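Local coordinates for N-acetylmuramoyl-L-alanine amidase domain-containing protein SAOUHSC_02979 (Staphylococcus aureus, PDB 5T1Q), which probably cleaves amide bonds of the bacterial cell wall as a secreted hydrolase, this chain pairing a glucosaminidase-like domain with a C-terminal CHAP domain, at residues Ile74-Met85 with Leu149-Lys157. Sequence-based numbering, arbitrary orientation.
Sequences IGQDNDIYASVM and LKDYSDLIK
Met85, a selenomethionine, and Tyr152 illustrate how one extended side chain can pack along a ring and still reach beyond it. With CG anti to the backbone N (chi1 179°) and the chain straight thereafter, Met85 runs past Tyr152 in the opposite direction. Its CG lies 3.6 Å from Tyr152 CE2, approached obliquely, while SE stands 5.0 Å from the ring centroid in a Met-aromatic contact 63° off the ring normal. Met85 CE then passes on to Leu149, the side chains crossing at about a right angle, 3.7 Å from Leu149 CD2. Ile80 CG2 comes up at the edge of the Tyr152 ring, and Ile156 CG1 lies above one face, offset toward the rim. Phe109 stacks with the same ring, whose hydroxyl is hydrogen-bonded to Gln88.

Apolar packing continues on Ser153, where Ile74 CG2 meets Ser153 CB at 3.7 Å and Ile80 CD1 lies 3.8 Å from Ser153 CA. The serine turns its hydroxyl back into its own helix: OG donates, in a very short bond tilted from the carbonyl plane, to Lys150 O, which also accepts from Asp154 N.

These contacts join helix 145-158 to the bend between helices 58-78 and 82-93, within the glucosaminidase-like, lysozyme-clan part of the chain. At the bend Asp79 leaves helical geometry with positive phi, and Tyr81 occupies the N-cap position of the next helix.

Charged and polar groups lie beside this turn. The Lys157 chain kinks about its CB-CG and CG-CD bonds and curls over Asn78, placing Lys157 NZ 3.2 Å from Asn78 O. Asp79 OD2 is 4.1 Å from Lys157 NZ, too far for a salt bridge, though the opposite charges probably attract; Ser173 hydrogen-bonds to that carboxylate oxygen, while Trp171 forms a cation-pi contact with the lysine.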
loop_
_atom_site.group_PDB
_atom_site.type_symbol
_atom_site.label_atom_id
_atom_site.label_comp_id
_atom_site.label_asym_id
_atom_site.label_seq_id
_atom_site.Cartn_x
_atom_site.Cartn_y
_atom_site.Cartn_z
ATOM N N ILE A 74 16.134 8.460 18.329
ATOM C CA ILE A 74 14.786 8.678 18.875
ATOM C C ILE A 74 14.309 7.441 19.653
ATOM O O ILE A 74 13.732 7.577 20.737
ATOM C CB ILE A 74 13.777 9.084 17.781
ATOM C CG1 ILE A 74 14.047 10.535 17.361
ATOM C CG2 ILE A 74 12.340 8.973 18.288
ATOM C CD1 ILE A 74 13.226 11.014 16.180
ATOM N N GLY A 75 14.596 6.254 19.128
ATOM C CA GLY A 75 14.226 5.010 19.795
ATOM C C GLY A 75 14.826 4.849 21.185
ATOM O O GLY A 75 14.097 4.638 22.161
ATOM N N GLN A 76 16.152 4.975 21.283
ATOM C CA GLN A 76 16.858 4.818 22.569
ATOM C C GLN A 76 16.439 5.840 23.619
ATOM O O GLN A 76 16.228 5.491 24.780
ATOM C CB GLN A 76 18.384 4.911 22.373
ATOM C CG GLN A 76 18.974 3.811 21.501
ATOM C CD GLN A 76 18.834 2.430 22.110
ATOM O OE1 GLN A 76 18.307 1.515 21.484
ATOM N NE2 GLN A 76 19.275 2.283 23.342
ATOM N N ASP A 77 16.319 7.095 23.194
ATOM C CA ASP A 77 15.975 8.198 24.096
ATOM C C ASP A 77 14.540 8.151 24.627
ATOM O O ASP A 77 14.317 8.331 25.820
ATOM C CB ASP A 77 16.226 9.559 23.414
ATOM C CG ASP A 77 17.720 9.837 23.145
ATOM O OD1 ASP A 77 18.600 9.078 23.620
ATOM O OD2 ASP A 77 18.017 10.844 22.463
ATOM N N ASN A 78 13.579 7.890 23.746
ATOM C CA ASN A 78 12.167 7.903 24.122
ATOM C C ASN A 78 11.515 6.541 24.378
ATOM O O ASN A 78 10.302 6.474 24.457
ATOM C CB ASN A 78 11.390 8.676 23.062
ATOM C CG ASN A 78 11.801 10.133 22.995
ATOM O OD1 ASN A 78 11.662 10.870 23.963
ATOM N ND2 ASN A 78 12.289 10.558 21.841
ATOM N N ASP A 79 12.299 5.470 24.524
ATOM C CA ASP A 79 11.742 4.132 24.820
ATOM C C ASP A 79 10.816 3.586 23.702
ATOM O O ASP A 79 9.759 3.012 23.976
ATOM C CB ASP A 79 10.982 4.187 26.164
ATOM C CG ASP A 79 10.674 2.817 26.737
ATOM O OD1 ASP A 79 11.442 1.871 26.478
ATOM O OD2 ASP A 79 9.676 2.700 27.487
ATOM N N ILE A 80 11.228 3.765 22.448
ATOM C CA ILE A 80 10.449 3.326 21.277
ATOM C C ILE A 80 11.259 2.354 20.410
ATOM O O ILE A 80 12.480 2.499 20.278
ATOM C CB ILE A 80 10.030 4.555 20.417
ATOM C CG1 ILE A 80 9.055 5.441 21.205
ATOM C CG2 ILE A 80 9.396 4.127 19.090
ATOM C CD1 ILE A 80 8.704 6.749 20.521
ATOM N N TYR A 81 10.582 1.346 19.851
ATOM C CA TYR A 81 11.228 0.435 18.899
ATOM C C TYR A 81 11.444 1.193 17.600
ATOM O O TYR A 81 10.477 1.577 16.935
ATOM C CB TYR A 81 10.367 -0.791 18.583
ATOM C CG TYR A 81 10.394 -1.882 19.618
ATOM C CD1 TYR A 81 11.402 -2.858 19.604
ATOM C CD2 TYR A 81 9.393 -1.990 20.567
ATOM C CE1 TYR A 81 11.427 -3.880 20.545
ATOM C CE2 TYR A 81 9.409 -3.008 21.512
ATOM C CZ TYR A 81 10.423 -3.945 21.499
ATOM O OH TYR A 81 10.424 -4.945 22.443
ATOM N N ALA A 82 12.705 1.420 17.247
ATOM C CA ALA A 82 13.045 2.089 15.996
ATOM C C ALA A 82 12.497 1.283 14.807
ATOM O O ALA A 82 12.097 1.840 13.783
ATOM C CB ALA A 82 14.556 2.242 15.883
ATOM N N SER A 83 12.490 -0.039 14.962
ATOM C CA SER A 83 11.978 -0.940 13.935
ATOM C C SER A 83 10.508 -0.693 13.638
ATOM O O SER A 83 10.101 -0.678 12.475
ATOM C CB SER A 83 12.194 -2.386 14.374
ATOM O OG SER A 83 11.727 -2.555 15.693
ATOM N N VAL A 84 9.708 -0.517 14.686
ATOM C CA VAL A 84 8.292 -0.245 14.513
ATOM C C VAL A 84 8.147 1.124 13.850
ATOM O O VAL A 84 7.389 1.275 12.900
ATOM C CB VAL A 84 7.518 -0.331 15.854
ATOM C CG1 VAL A 84 6.064 0.100 15.691
ATOM C CG2 VAL A 84 7.580 -1.748 16.411
HETATM N N MSE A 85 8.921 2.095 14.316
HETATM C CA MSE A 85 8.866 3.458 13.778
HETATM C C MSE A 85 9.250 3.514 12.305
HETATM O O MSE A 85 8.588 4.189 11.509
HETATM C CB MSE A 85 9.776 4.338 14.636
HETATM C CG MSE A 85 9.849 5.791 14.171
HETATM SE SE MSE A 85 10.886 6.814 15.507
HETATM C CE MSE A 85 10.700 8.607 14.721
ATOM N N LEU A 149 9.318 13.050 12.345
ATOM C CA LEU A 149 9.894 12.002 13.197
ATOM C C LEU A 149 9.680 12.323 14.682
ATOM O O LEU A 149 9.347 11.438 15.479
ATOM C CB LEU A 149 11.394 11.871 12.923
ATOM C CG LEU A 149 11.835 11.408 11.525
ATOM C CD1 LEU A 149 13.297 11.757 11.257
ATOM C CD2 LEU A 149 11.588 9.922 11.339
ATOM N N LYS A 150 9.905 13.592 15.037
ATOM C CA LYS A 150 9.718 14.087 16.409
ATOM C C LYS A 150 8.233 13.988 16.805
ATOM O O LYS A 150 7.904 13.538 17.908
ATOM C CB LYS A 150 10.207 15.550 16.494
ATOM C CG LYS A 150 10.047 16.300 17.821
ATOM C CD LYS A 150 10.852 15.687 18.958
ATOM C CE LYS A 150 11.254 16.734 19.995
ATOM N NZ LYS A 150 10.121 17.495 20.593
ATOM N N ASP A 151 7.345 14.363 15.885
ATOM C CA ASP A 151 5.915 14.372 16.175
ATOM C C ASP A 151 5.356 12.949 16.356
ATOM O O ASP A 151 4.420 12.732 17.142
ATOM C CB ASP A 151 5.152 15.148 15.104
ATOM C CG ASP A 151 3.779 15.603 15.573
ATOM O OD1 ASP A 151 3.629 15.907 16.775
ATOM O OD2 ASP A 151 2.856 15.682 14.733
ATOM N N TYR A 152 5.929 11.983 15.645
ATOM C CA TYR A 152 5.528 10.581 15.810
ATOM C C TYR A 152 5.867 10.118 17.217
ATOM O O TYR A 152 5.041 9.511 17.890
ATOM C CB TYR A 152 6.239 9.670 14.800
ATOM C CG TYR A 152 6.080 8.188 15.110
ATOM C CD1 TYR A 152 4.958 7.484 14.684
ATOM C CD2 TYR A 152 7.046 7.502 15.848
ATOM C CE1 TYR A 152 4.806 6.141 14.973
ATOM C CE2 TYR A 152 6.902 6.161 16.148
ATOM C CZ TYR A 152 5.782 5.484 15.707
ATOM O OH TYR A 152 5.639 4.152 15.987
ATOM N N SER A 153 7.100 10.395 17.644
ATOM C CA SER A 153 7.562 10.004 18.975
ATOM C C SER A 153 6.720 10.673 20.059
ATOM O O SER A 153 6.414 10.050 21.069
ATOM C CB SER A 153 9.037 10.344 19.170
ATOM O OG SER A 153 9.245 11.740 19.097
ATOM N N ASP A 154 6.330 11.925 19.830
ATOM C CA ASP A 154 5.480 12.649 20.776
ATOM C C ASP A 154 4.091 12.031 20.875
ATOM O O ASP A 154 3.507 12.000 21.954
ATOM C CB ASP A 154 5.373 14.136 20.407
ATOM C CG ASP A 154 6.659 14.915 20.702
ATOM O OD1 ASP A 154 7.626 14.323 21.230
ATOM O OD2 ASP A 154 6.697 16.135 20.419
ATOM N N LEU A 155 3.569 11.536 19.752
ATOM C CA LEU A 155 2.252 10.901 19.743
ATOM C C LEU A 155 2.265 9.607 20.550
ATOM O O LEU A 155 1.381 9.379 21.376
ATOM C CB LEU A 155 1.791 10.605 18.312
ATOM C CG LEU A 155 0.397 9.984 18.157
ATOM C CD1 LEU A 155 -0.674 10.883 18.746
ATOM C CD2 LEU A 155 0.114 9.704 16.694
ATOM N N ILE A 156 3.273 8.769 20.314
ATOM C CA ILE A 156 3.389 7.490 21.018
ATOM C C ILE A 156 3.580 7.676 22.531
ATOM O O ILE A 156 3.031 6.912 23.329
ATOM C CB ILE A 156 4.574 6.649 20.479
ATOM C CG1 ILE A 156 4.399 6.315 18.980
ATOM C CG2 ILE A 156 4.757 5.369 21.290
ATOM C CD1 ILE A 156 3.156 5.514 18.643
ATOM N N LYS A 157 4.355 8.686 22.915
ATOM C CA LYS A 157 4.654 8.936 24.333
ATOM C C LYS A 157 3.571 9.682 25.081
ATOM O O LYS A 157 3.290 9.336 26.214
ATOM C CB LYS A 157 5.998 9.670 24.482
ATOM C CG LYS A 157 7.184 8.893 23.918
ATOM C CD LYS A 157 7.395 7.530 24.569
ATOM C CE LYS A 157 7.887 7.668 26.000
ATOM N NZ LYS A 157 8.016 6.364 26.704
#